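Local coordinates for protein Cd1 (Flavonifractor plautii, PDB 7D39) that probably reduces the carbon-carbon double bond of flavones and flavonols, using bound FMN, to start their breakdown in gut bacteria, at residues Asp16-Glu21 / Ser140-Gly145; Glu32-Gln37 / Leu74-Asp79; Ile83-Pro88 / Gly96-Ile101; Val168-Val173 / Val187-Gln192. One frame throughout, in Å; residues are numbered along the deposited sequence.

How the interactions relate
The four contacts illustrate how a flavodoxin-like fold places helices on both faces of one parallel sheet while leaving the C-terminal ends of its strands to bind the cofactor. Interaction 1 is the hub. Its strand lies between those of interactions 3 and 4, whose centres are about 10 Å and 8 Å away; S140 N bonds to I83 O (2.8 Å) and S143 N to E172 O (2.8 Å). Interaction 2, about 15 Å from interaction 1, joins it where D16 OD1 meets Q37 NE2 at 2.7 Å. Interactions 1 and 3 reach FMN through V144, G145 and P88, whereas the side chains of I36 and E172 stand about 14 Å and 13 Å from it.

Interaction 1 (Asp16-Glu21 / Ser140-Gly145); sequences DGMCIE and SFMSVG. With FMN (flavin mononucleotide), chain B.
The methyl group of one selenomethionine, M142, presses on the main chain of another, M18: M142 CE lies 3.3 Å from M18 O, and no hydrogen bond joins helix to strand. The same methyl group, M142 CE, also sits 3.8 Å from C19 N and 4.0 Å from M18 CB, so a single carbon lies against the peptide link between M18 and C19. M142 gets there by running straight from CB to SE and turning only at the end, where chi3 of -78° swings CE onto the helix. The side chain of M18 is bent at chi2 and chi3, and CB, not its methyl, is the side-chain atom of M18 that meets M142. Further along the strand, V144 also turns its CB toward the helix, while its carbonyl serves the cofactor: FMN O4' donates to V144 O at 2.8 Å. At G145 the chain passes so close to the isoalloxazine that its CA is 3.2 Å from FMN O2, and a beta carbon here would clash with that oxygen. S14 N and N15 ND2, at the start of the helix that carries M18, also bind FMN, as expected of a flavodoxin-like fold. Helix 14-28 lies on one face of the parallel sheet, with A190 of helix 184-202 touching both selenomethionines and F174 of strand 167-174 packing beside them.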
# COMPACT_ATOMS: atom_id res chain seq x y z
N ASP A 16 13.78 -3.06 -12.51
CA ASP A 16 13.71 -2.07 -13.58
C ASP A 16 13.20 -2.70 -14.86
O ASP A 16 12.29 -2.16 -15.51
CB ASP A 16 15.10 -1.45 -13.84
CG ASP A 16 15.51 -0.39 -12.81
OD1 ASP A 16 14.86 -0.24 -11.75
OD2 ASP A 16 16.52 0.29 -13.07
N GLY A 17 13.78 -3.83 -15.25
CA GLY A 17 13.40 -4.49 -16.50
C GLY A 17 11.94 -4.90 -16.53
O GLY A 17 11.22 -4.59 -17.48
N MSE A 18 11.48 -5.58 -15.48
CA MSE A 18 10.08 -6.00 -15.38
C MSE A 18 9.17 -4.80 -15.41
O MSE A 18 8.09 -4.82 -16.02
CB MSE A 18 9.83 -6.79 -14.10
CG MSE A 18 10.66 -8.05 -14.02
SE MSE A 18 9.96 -9.42 -15.24
CE MSE A 18 8.41 -9.98 -14.19
N CYS A 19 9.59 -3.74 -14.71
CA CYS A 19 8.80 -2.52 -14.70
C CYS A 19 8.72 -1.93 -16.11
O CYS A 19 7.64 -1.57 -16.59
CB CYS A 19 9.40 -1.53 -13.71
SG CYS A 19 8.38 -0.07 -13.48
N ILE A 20 9.86 -1.85 -16.79
CA ILE A 20 9.85 -1.25 -18.12
C ILE A 20 9.08 -2.13 -19.09
O ILE A 20 8.32 -1.63 -19.93
CB ILE A 20 11.30 -0.97 -18.56
CG1 ILE A 20 11.86 0.19 -17.72
CG2 ILE A 20 11.34 -0.64 -20.05
CD1 ILE A 20 13.37 0.25 -17.69
N GLU A 21 9.24 -3.44 -18.98
CA GLU A 21 8.45 -4.36 -19.79
C GLU A 21 6.96 -4.15 -19.56
O GLU A 21 6.15 -4.25 -20.50
CB GLU A 21 8.84 -5.80 -19.46
CG GLU A 21 8.12 -6.85 -20.25
CD GLU A 21 8.66 -6.98 -21.65
OE1 GLU A 21 7.84 -7.12 -22.58
OE2 GLU A 21 9.90 -6.94 -21.82
N SER A 140 -0.91 -1.53 -9.86
CA SER A 140 -0.52 -2.93 -9.87
C SER A 140 0.89 -3.05 -9.31
O SER A 140 1.70 -2.13 -9.42
CB SER A 140 -0.59 -3.53 -11.27
OG SER A 140 -1.95 -3.75 -11.64
N PHE A 141 1.16 -4.21 -8.71
CA PHE A 141 2.42 -4.46 -8.04
C PHE A 141 3.05 -5.73 -8.57
O PHE A 141 2.36 -6.69 -8.94
CB PHE A 141 2.22 -4.61 -6.53
CG PHE A 141 1.64 -3.39 -5.87
CD1 PHE A 141 2.44 -2.30 -5.60
CD2 PHE A 141 0.31 -3.34 -5.52
CE1 PHE A 141 1.92 -1.18 -4.98
CE2 PHE A 141 -0.22 -2.22 -4.88
CZ PHE A 141 0.59 -1.15 -4.63
N MSE A 142 4.37 -5.74 -8.60
CA MSE A 142 5.12 -6.95 -8.87
C MSE A 142 6.18 -7.02 -7.79
O MSE A 142 6.86 -6.04 -7.55
CB MSE A 142 5.74 -6.91 -10.26
CG MSE A 142 4.73 -6.71 -11.38
SE MSE A 142 5.59 -6.80 -13.16
CE MSE A 142 6.38 -5.01 -13.18
N SER A 143 6.29 -8.16 -7.12
CA SER A 143 7.34 -8.40 -6.14
C SER A 143 8.28 -9.45 -6.71
O SER A 143 7.83 -10.52 -7.11
CB SER A 143 6.76 -8.87 -4.80
OG SER A 143 5.85 -7.94 -4.28
N VAL A 144 9.57 -9.12 -6.75
CA VAL A 144 10.58 -9.96 -7.40
C VAL A 144 11.62 -10.35 -6.36
O VAL A 144 12.29 -9.48 -5.80
CB VAL A 144 11.24 -9.24 -8.58
CG1 VAL A 144 12.18 -10.19 -9.31
CG2 VAL A 144 10.18 -8.67 -9.53
N GLY A 145 11.78 -11.65 -6.13
CA GLY A 145 12.69 -12.15 -5.13
C GLY A 145 13.74 -13.08 -5.71
O GLY A 145 13.62 -13.56 -6.84
N1 FMN B . 14.77 -12.67 -2.04
C2 FMN B . 13.78 -13.47 -1.70
O2 FMN B . 13.37 -14.11 -2.67
N3 FMN B . 13.31 -13.56 -0.42
C4 FMN B . 13.86 -12.77 0.53
O4 FMN B . 13.56 -12.73 1.70
C4A FMN B . 14.98 -11.88 0.16
N5 FMN B . 15.57 -11.09 1.03
C5A FMN B . 16.55 -10.25 0.71
C6 FMN B . 17.16 -9.42 1.64
C7 FMN B . 18.18 -8.55 1.29
C7M FMN B . 18.84 -7.67 2.32
C8 FMN B . 18.65 -8.53 -0.11
C8M FMN B . 19.78 -7.61 -0.51
C9 FMN B . 18.05 -9.36 -1.04
C9A FMN B . 17.02 -10.21 -0.68
N10 FMN B . 16.43 -11.07 -1.61
C10 FMN B . 15.39 -11.87 -1.21
C1' FMN B . 16.88 -10.99 -3.00
C2' FMN B . 16.25 -9.79 -3.72
O2' FMN B . 14.84 -9.88 -3.82
C3' FMN B . 16.92 -9.58 -5.11
O3' FMN B . 18.28 -9.27 -4.98
C4' FMN B . 16.18 -8.52 -5.96
O4' FMN B . 14.95 -9.00 -6.48
C5' FMN B . 17.08 -8.01 -7.07
O5' FMN B . 16.47 -7.08 -7.89
P FMN B . 17.05 -5.96 -8.73
O1P FMN B . 16.01 -5.20 -9.24
O2P FMN B . 17.84 -5.19 -7.86
O3P FMN B . 17.70 -6.70 -9.76

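Interaction 2 (Glu32-Gln37 / Leu74-Asp79); sequences EVEFIQ and LDKMLD
I36 and K76 form the close-packed half of this contact, and E34 with the far end of K76 forms its more open half. On the inner side, the tip of I36 rests against the start of the lysine chain, with I36 CD1 3.8 Å from K76 CG and 3.9 Å from K76 CB. K76 is curled, its first three torsions all near -60°, so only CB and CG lie against the isoleucine, and the chain then carries NZ over to E34. L4 of strand 2-7 and L41 of a loop also touch I36. Strand 32-37 is an edge strand of the parallel sheet, and helix 70-79 belongs to the beta-alpha-beta crossover that leads from it past strand 2-7 to strand 82-88; F35, one residue along, faces helix 14-28 on the other side of the sheet. Toward solvent the hold is looser. E34 reaches out fully extended, crosses the lysine at about a right angle and forms a salt bridge from OE2 to K76 NZ, modelled at 2.6 Å although the position of OE2 is doubtful. A water gives a good bond to K76 O (2.9 Å) and a weak one to E34 OE1 (3.4 Å). With an alanine here in place of E34, the ammonium of K76 would probably lose its carboxylate mate and become free to swing.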
# COMPACT_ATOMS: atom_id res chain seq x y z
N GLU A 32 0.60 6.83 -22.54
CA GLU A 32 1.84 7.55 -22.32
C GLU A 32 2.50 6.98 -21.07
O GLU A 32 1.82 6.66 -20.09
CB GLU A 32 1.57 9.05 -22.18
CG GLU A 32 2.78 9.92 -21.87
CD GLU A 32 2.38 11.36 -21.54
OE1 GLU A 32 1.23 11.75 -21.85
OE2 GLU A 32 3.21 12.10 -20.97
N VAL A 33 3.81 6.80 -21.11
CA VAL A 33 4.49 6.11 -20.02
C VAL A 33 5.60 6.97 -19.47
O VAL A 33 6.18 7.82 -20.16
CB VAL A 33 5.05 4.73 -20.45
CG1 VAL A 33 3.92 3.77 -20.71
CG2 VAL A 33 5.95 4.88 -21.67
N GLU A 34 5.90 6.74 -18.19
CA GLU A 34 6.98 7.40 -17.49
C GLU A 34 7.55 6.41 -16.49
O GLU A 34 6.84 5.56 -15.95
CB GLU A 34 6.48 8.68 -16.80
CG GLU A 34 7.55 9.46 -16.05
CD GLU A 34 7.02 10.77 -15.46
OE1 GLU A 34 5.78 10.99 -15.49
OE2 GLU A 34 7.84 11.58 -14.98
N PHE A 35 8.85 6.53 -16.23
CA PHE A 35 9.56 5.60 -15.37
C PHE A 35 10.30 6.37 -14.29
O PHE A 35 10.94 7.38 -14.58
CB PHE A 35 10.53 4.76 -16.19
CG PHE A 35 11.39 3.83 -15.39
CD1 PHE A 35 10.83 2.84 -14.60
CD2 PHE A 35 12.77 3.94 -15.44
CE1 PHE A 35 11.64 2.00 -13.86
CE2 PHE A 35 13.57 3.09 -14.72
CZ PHE A 35 13.01 2.12 -13.93
N ILE A 36 10.20 5.90 -13.04
CA ILE A 36 10.94 6.47 -11.92
C ILE A 36 11.74 5.36 -11.25
O ILE A 36 11.18 4.33 -10.85
CB ILE A 36 10.01 7.17 -10.91
CG1 ILE A 36 9.48 8.47 -11.49
CG2 ILE A 36 10.76 7.47 -9.62
CD1 ILE A 36 8.51 9.21 -10.55
N GLN A 37 13.05 5.56 -11.14
CA GLN A 37 13.95 4.65 -10.46
C GLN A 37 14.20 5.21 -9.05
O GLN A 37 14.75 6.30 -8.91
CB GLN A 37 15.26 4.52 -11.25
CG GLN A 37 15.81 3.10 -11.37
CD GLN A 37 16.24 2.54 -10.04
OE1 GLN A 37 16.75 3.27 -9.19
NE2 GLN A 37 16.03 1.24 -9.84
N LEU A 74 5.29 11.89 -4.76
CA LEU A 74 3.85 11.87 -4.60
C LEU A 74 3.15 12.66 -5.70
O LEU A 74 2.14 12.20 -6.25
CB LEU A 74 3.49 12.42 -3.21
CG LEU A 74 2.12 11.99 -2.73
CD1 LEU A 74 2.08 10.49 -2.80
CD2 LEU A 74 1.88 12.47 -1.31
N ASP A 75 3.66 13.85 -6.02
CA ASP A 75 3.08 14.62 -7.13
C ASP A 75 3.04 13.79 -8.40
O ASP A 75 2.06 13.81 -9.14
CB ASP A 75 3.85 15.92 -7.38
CG ASP A 75 3.72 16.92 -6.26
OD1 ASP A 75 2.60 17.17 -5.78
OD2 ASP A 75 4.77 17.48 -5.85
N LYS A 76 4.12 13.05 -8.68
CA LYS A 76 4.15 12.24 -9.89
C LYS A 76 3.09 11.16 -9.85
O LYS A 76 2.40 10.91 -10.84
CB LYS A 76 5.53 11.61 -10.10
CG LYS A 76 6.72 12.57 -10.18
CD LYS A 76 6.63 13.52 -11.36
CE LYS A 76 6.61 12.79 -12.67
NZ LYS A 76 6.84 13.73 -13.80
N MSE A 77 2.95 10.49 -8.71
CA MSE A 77 1.97 9.44 -8.61
C MSE A 77 0.56 10.00 -8.76
O MSE A 77 -0.29 9.36 -9.36
CB MSE A 77 2.11 8.70 -7.29
CG MSE A 77 3.44 8.00 -7.15
SE MSE A 77 3.77 7.30 -5.35
CE MSE A 77 2.93 5.53 -5.53
N LEU A 78 0.33 11.21 -8.25
CA LEU A 78 -1.00 11.81 -8.34
C LEU A 78 -1.35 12.22 -9.76
O LEU A 78 -2.53 12.23 -10.13
CB LEU A 78 -1.11 13.02 -7.40
CG LEU A 78 -1.20 12.78 -5.89
CD1 LEU A 78 -1.04 14.07 -5.12
CD2 LEU A 78 -2.53 12.12 -5.54
N ASP A 79 -0.35 12.56 -10.57
CA ASP A 79 -0.60 12.91 -11.96
C ASP A 79 -0.85 11.70 -12.85
O ASP A 79 -1.27 11.89 -13.99
CB ASP A 79 0.58 13.70 -12.55
CG ASP A 79 0.56 15.17 -12.16
OD1 ASP A 79 -0.51 15.69 -11.75
OD2 ASP A 79 1.63 15.81 -12.28
O HOH W 1 3.04 11.38 -13.60

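Interaction 3 (Ile83-Pro88 / Gly96-Ile101); sequences IVFSTP and GLFHTI
F85 can be followed atom by atom from the strand into the helix interface, as a worked case of a ring that fills the space between sheet and helix. Its CB lies 3.6 Å from F141 CD1 of the adjoining strand, and chi1 of -157° sends the ring away from the backbone N toward helix 96-101. CG comes within 4.1 Å of F98 CE2, and both CD atoms feel the same carbon at about that range. Further out, CE1 and CE2 come under F98 CD2 as well as CE2, and the tip, CZ, makes the closest approach, 3.6 Å to F98 CD2. CZ is also where I101 CD1 arrives, near the plane of the ring and at its edge, 4.4 Å away. The pair is thus T-shaped: the CD2-CE2 edge of F98 meets the face of F85, with CE2 poised over the ring centre and the two planes 61° apart. T87 supports F98 from the strand side, its CB 4.0 Å from F98 CD2, while its hydroxyl turns to its own chain, T87 OG1 donating to P88 O at 2.9 Å on a lone pair in the carbonyl plane. L160 of helix 153-162 touches F85, F98 and I101 and closes the cluster. The helix runs back at 134° to the strand, and P88, at the strand's end, touches FMN and belongs to its pocket: this is the strand-loop-helix unit of a flavodoxin-like fold, with an aromatic core beside the cofactor site.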
# COMPACT_ATOMS: atom_id res chain seq x y z
N ILE A 83 -0.61 3.08 -12.13
CA ILE A 83 0.74 2.92 -11.61
C ILE A 83 1.11 1.45 -11.57
O ILE A 83 0.31 0.61 -11.13
CB ILE A 83 0.90 3.52 -10.20
CG1 ILE A 83 0.53 4.99 -10.17
CG2 ILE A 83 2.30 3.33 -9.68
CD1 ILE A 83 0.65 5.58 -8.80
N VAL A 84 2.34 1.15 -11.98
CA VAL A 84 2.94 -0.17 -11.88
C VAL A 84 4.19 -0.02 -11.02
O VAL A 84 5.08 0.76 -11.34
CB VAL A 84 3.28 -0.75 -13.27
CG1 VAL A 84 3.72 -2.18 -13.16
CG2 VAL A 84 2.07 -0.67 -14.14
N PHE A 85 4.25 -0.75 -9.93
CA PHE A 85 5.27 -0.65 -8.95
C PHE A 85 5.95 -1.99 -8.79
O PHE A 85 5.35 -2.94 -8.36
CB PHE A 85 4.63 -0.23 -7.63
CG PHE A 85 5.56 0.41 -6.67
CD1 PHE A 85 5.15 1.48 -5.93
CD2 PHE A 85 6.82 -0.05 -6.49
CE1 PHE A 85 5.98 2.07 -5.05
CE2 PHE A 85 7.65 0.53 -5.60
CZ PHE A 85 7.24 1.58 -4.88
N SER A 86 7.21 -2.07 -9.14
CA SER A 86 8.01 -3.25 -8.97
C SER A 86 8.98 -3.17 -7.80
O SER A 86 9.78 -2.32 -7.76
CB SER A 86 8.73 -3.59 -10.25
OG SER A 86 9.26 -4.86 -10.26
N THR A 87 8.89 -4.08 -6.86
CA THR A 87 9.72 -4.00 -5.66
C THR A 87 10.50 -5.29 -5.47
O THR A 87 9.96 -6.38 -5.67
CB THR A 87 8.89 -3.73 -4.40
OG1 THR A 87 9.75 -3.65 -3.26
CG2 THR A 87 7.90 -4.86 -4.18
N PRO A 88 11.77 -5.20 -5.10
CA PRO A 88 12.48 -6.37 -4.59
C PRO A 88 11.77 -6.92 -3.36
O PRO A 88 11.03 -6.22 -2.68
CB PRO A 88 13.87 -5.83 -4.21
CG PRO A 88 13.95 -4.47 -4.80
CD PRO A 88 12.58 -3.97 -5.04
N GLY A 96 12.55 -2.08 2.87
CA GLY A 96 12.36 -1.05 3.88
C GLY A 96 11.86 0.24 3.27
O GLY A 96 10.97 0.89 3.82
N LEU A 97 12.40 0.61 2.11
CA LEU A 97 11.99 1.85 1.46
C LEU A 97 10.52 1.80 1.05
O LEU A 97 9.80 2.79 1.20
CB LEU A 97 12.88 2.10 0.24
CG LEU A 97 12.48 3.35 -0.55
CD1 LEU A 97 12.54 4.59 0.34
CD2 LEU A 97 13.37 3.52 -1.78
N PHE A 98 10.08 0.67 0.51
CA PHE A 98 8.66 0.49 0.24
C PHE A 98 7.83 0.68 1.51
O PHE A 98 6.76 1.31 1.48
CB PHE A 98 8.42 -0.90 -0.36
CG PHE A 98 7.05 -1.06 -0.95
CD1 PHE A 98 5.96 -1.32 -0.15
CD2 PHE A 98 6.87 -0.96 -2.32
CE1 PHE A 98 4.70 -1.45 -0.70
CE2 PHE A 98 5.62 -1.08 -2.88
CZ PHE A 98 4.53 -1.33 -2.07
N HIS A 99 8.28 0.13 2.63
CA HIS A 99 7.57 0.35 3.90
C HIS A 99 7.59 1.82 4.32
O HIS A 99 6.62 2.29 4.91
CB HIS A 99 8.17 -0.50 5.00
CG HIS A 99 7.79 -1.94 4.91
ND1 HIS A 99 8.59 -2.89 4.31
CD2 HIS A 99 6.71 -2.61 5.37
CE1 HIS A 99 8.00 -4.07 4.39
NE2 HIS A 99 6.86 -3.93 5.02
N THR A 100 8.67 2.54 4.03
CA THR A 100 8.74 3.96 4.36
C THR A 100 7.77 4.77 3.51
O THR A 100 7.08 5.64 4.03
CB THR A 100 10.17 4.46 4.18
OG1 THR A 100 10.96 3.96 5.24
CG2 THR A 100 10.24 5.97 4.21
N ILE A 101 7.70 4.48 2.21
CA ILE A 101 6.71 5.12 1.36
C ILE A 101 5.31 4.87 1.90
O ILE A 101 4.46 5.77 1.93
CB ILE A 101 6.87 4.65 -0.10
CG1 ILE A 101 8.15 5.25 -0.69
CG2 ILE A 101 5.65 5.03 -0.94
CD1 ILE A 101 8.64 4.55 -1.96

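Interaction 4 (Val168-Val173 / Val187-Gln192); sequences VIDNEV and VARAHQ
The CA atoms of E172 in strand 168-173 and A190 in helix 187-192 come within 9.0 Å, and polar side chains join the two segments. R189 reaches over from the helix to both acids of the strand. Its chain bends at chi2 (75°) and is otherwise largely extended, which carries the guanidinium to a point between D170 and E172. The stronger grip is on E172: R189 NE donates to E172 OE2 at 2.7 Å with an N-H...O angle of 158°, the oxygen lying in the guanidinium plane. R189 NH2 adds a weak bond to E172 OE2 at 3.0 Å, so one carboxylate oxygen receives the whole NE-NH2 edge, while the two planes stand 71° apart. The other oxygen, E172 OE1, takes a weak bond from V173 N. This salt-bridge network ties the last strand of the five-stranded parallel sheet to the helix that follows it, on the face shared with helix 14-28. D170 is held more loosely by the arginine, R189 NH2 to D170 OD1 being a weak 3.4 Å bond with the carboxylate turned at right angles to the guanidinium. A water also links the pair, donating to D170 OD1 at 2.8 Å and accepting from R189 NH2 at 3.0 Å, so NH2 shares its two hydrogens among three acceptors. With a leucine in place of R189, E172 and D170 would probably be left as neighbouring negative charges without their shared cation, and the bridging water would lose its donor. D170 OD2 has its firmer partner in N196 ND2, and I193 of helix 184-202 packs against both acids.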
# COMPACT_ATOMS: atom_id res chain seq x y z
N VAL A 168 -6.49 -2.01 -6.83
CA VAL A 168 -5.42 -2.92 -7.24
C VAL A 168 -5.88 -3.73 -8.45
O VAL A 168 -6.95 -4.32 -8.44
CB VAL A 168 -5.02 -3.83 -6.08
CG1 VAL A 168 -3.90 -4.80 -6.48
CG2 VAL A 168 -4.58 -3.01 -4.89
N ILE A 169 -5.04 -3.78 -9.49
CA ILE A 169 -5.41 -4.60 -10.64
C ILE A 169 -4.67 -5.93 -10.61
O ILE A 169 -5.29 -7.00 -10.64
CB ILE A 169 -5.19 -3.83 -11.95
CG1 ILE A 169 -5.90 -2.48 -11.90
CG2 ILE A 169 -5.66 -4.67 -13.15
CD1 ILE A 169 -7.43 -2.57 -11.82
N ASP A 170 -3.35 -5.88 -10.53
CA ASP A 170 -2.54 -7.07 -10.33
C ASP A 170 -1.65 -6.90 -9.10
O ASP A 170 -1.34 -5.78 -8.70
CB ASP A 170 -1.67 -7.36 -11.57
CG ASP A 170 -2.46 -8.09 -12.65
OD1 ASP A 170 -2.86 -9.24 -12.39
OD2 ASP A 170 -2.69 -7.49 -13.73
N ASN A 171 -1.27 -8.03 -8.49
CA ASN A 171 -0.42 -8.04 -7.30
C ASN A 171 0.37 -9.35 -7.33
O ASN A 171 0.07 -10.33 -6.65
CB ASN A 171 -1.24 -7.88 -6.03
CG ASN A 171 -0.38 -7.68 -4.83
OD1 ASN A 171 0.83 -7.78 -4.93
ND2 ASN A 171 -1.00 -7.39 -3.69
N GLU A 172 1.42 -9.37 -8.14
CA GLU A 172 2.07 -10.60 -8.57
C GLU A 172 3.41 -10.79 -7.86
O GLU A 172 4.14 -9.82 -7.63
CB GLU A 172 2.28 -10.59 -10.10
CG GLU A 172 2.78 -11.89 -10.71
CD GLU A 172 1.72 -12.96 -10.70
OE1 GLU A 172 1.44 -13.53 -9.62
OE2 GLU A 172 1.17 -13.22 -11.78
N VAL A 173 3.73 -12.04 -7.52
CA VAL A 173 4.97 -12.40 -6.85
C VAL A 173 5.81 -13.25 -7.80
O VAL A 173 5.28 -14.20 -8.40
CB VAL A 173 4.72 -13.17 -5.55
CG1 VAL A 173 6.03 -13.73 -5.02
CG2 VAL A 173 4.13 -12.26 -4.53
N VAL A 187 8.73 -12.77 -18.26
CA VAL A 187 8.78 -11.42 -18.79
C VAL A 187 7.47 -11.10 -19.50
O VAL A 187 6.93 -10.00 -19.38
CB VAL A 187 10.00 -11.26 -19.72
CG1 VAL A 187 10.01 -9.88 -20.38
CG2 VAL A 187 11.28 -11.47 -18.94
N ALA A 188 6.93 -12.08 -20.24
CA ALA A 188 5.64 -11.92 -20.88
C ALA A 188 4.55 -11.63 -19.86
O ALA A 188 3.59 -10.91 -20.16
CB ALA A 188 5.30 -13.17 -21.71
N ARG A 189 4.71 -12.12 -18.63
CA ARG A 189 3.73 -11.84 -17.59
C ARG A 189 3.81 -10.38 -17.13
O ARG A 189 2.77 -9.75 -16.88
CB ARG A 189 3.92 -12.79 -16.41
CG ARG A 189 2.98 -12.53 -15.24
CD ARG A 189 1.55 -13.01 -15.53
NE ARG A 189 0.69 -12.79 -14.37
CZ ARG A 189 -0.49 -12.19 -14.40
NH1 ARG A 189 -1.00 -11.77 -15.54
NH2 ARG A 189 -1.17 -12.03 -13.27
N ALA A 190 5.02 -9.83 -17.00
CA ALA A 190 5.13 -8.40 -16.76
C ALA A 190 4.49 -7.60 -17.88
O ALA A 190 3.80 -6.61 -17.63
CB ALA A 190 6.60 -7.99 -16.60
N HIS A 191 4.70 -8.03 -19.13
CA HIS A 191 4.08 -7.36 -20.26
C HIS A 191 2.55 -7.36 -20.14
O HIS A 191 1.91 -6.32 -20.36
CB HIS A 191 4.51 -8.05 -21.56
CG HIS A 191 4.07 -7.32 -22.79
ND1 HIS A 191 4.85 -6.36 -23.40
CD2 HIS A 191 2.93 -7.39 -23.52
CE1 HIS A 191 4.21 -5.88 -24.46
NE2 HIS A 191 3.04 -6.49 -24.55
N GLN A 192 1.95 -8.51 -19.84
CA GLN A 192 0.50 -8.56 -19.68
C GLN A 192 0.03 -7.67 -18.54
O GLN A 192 -1.00 -6.98 -18.66
CB GLN A 192 0.04 -9.99 -19.46
CG GLN A 192 -1.46 -10.14 -19.53
CD GLN A 192 -2.00 -9.90 -20.94
OE1 GLN A 192 -1.45 -10.42 -21.92
NE2 GLN A 192 -3.06 -9.10 -21.06
O HOH W 2 -3.65 -10.86 -14.47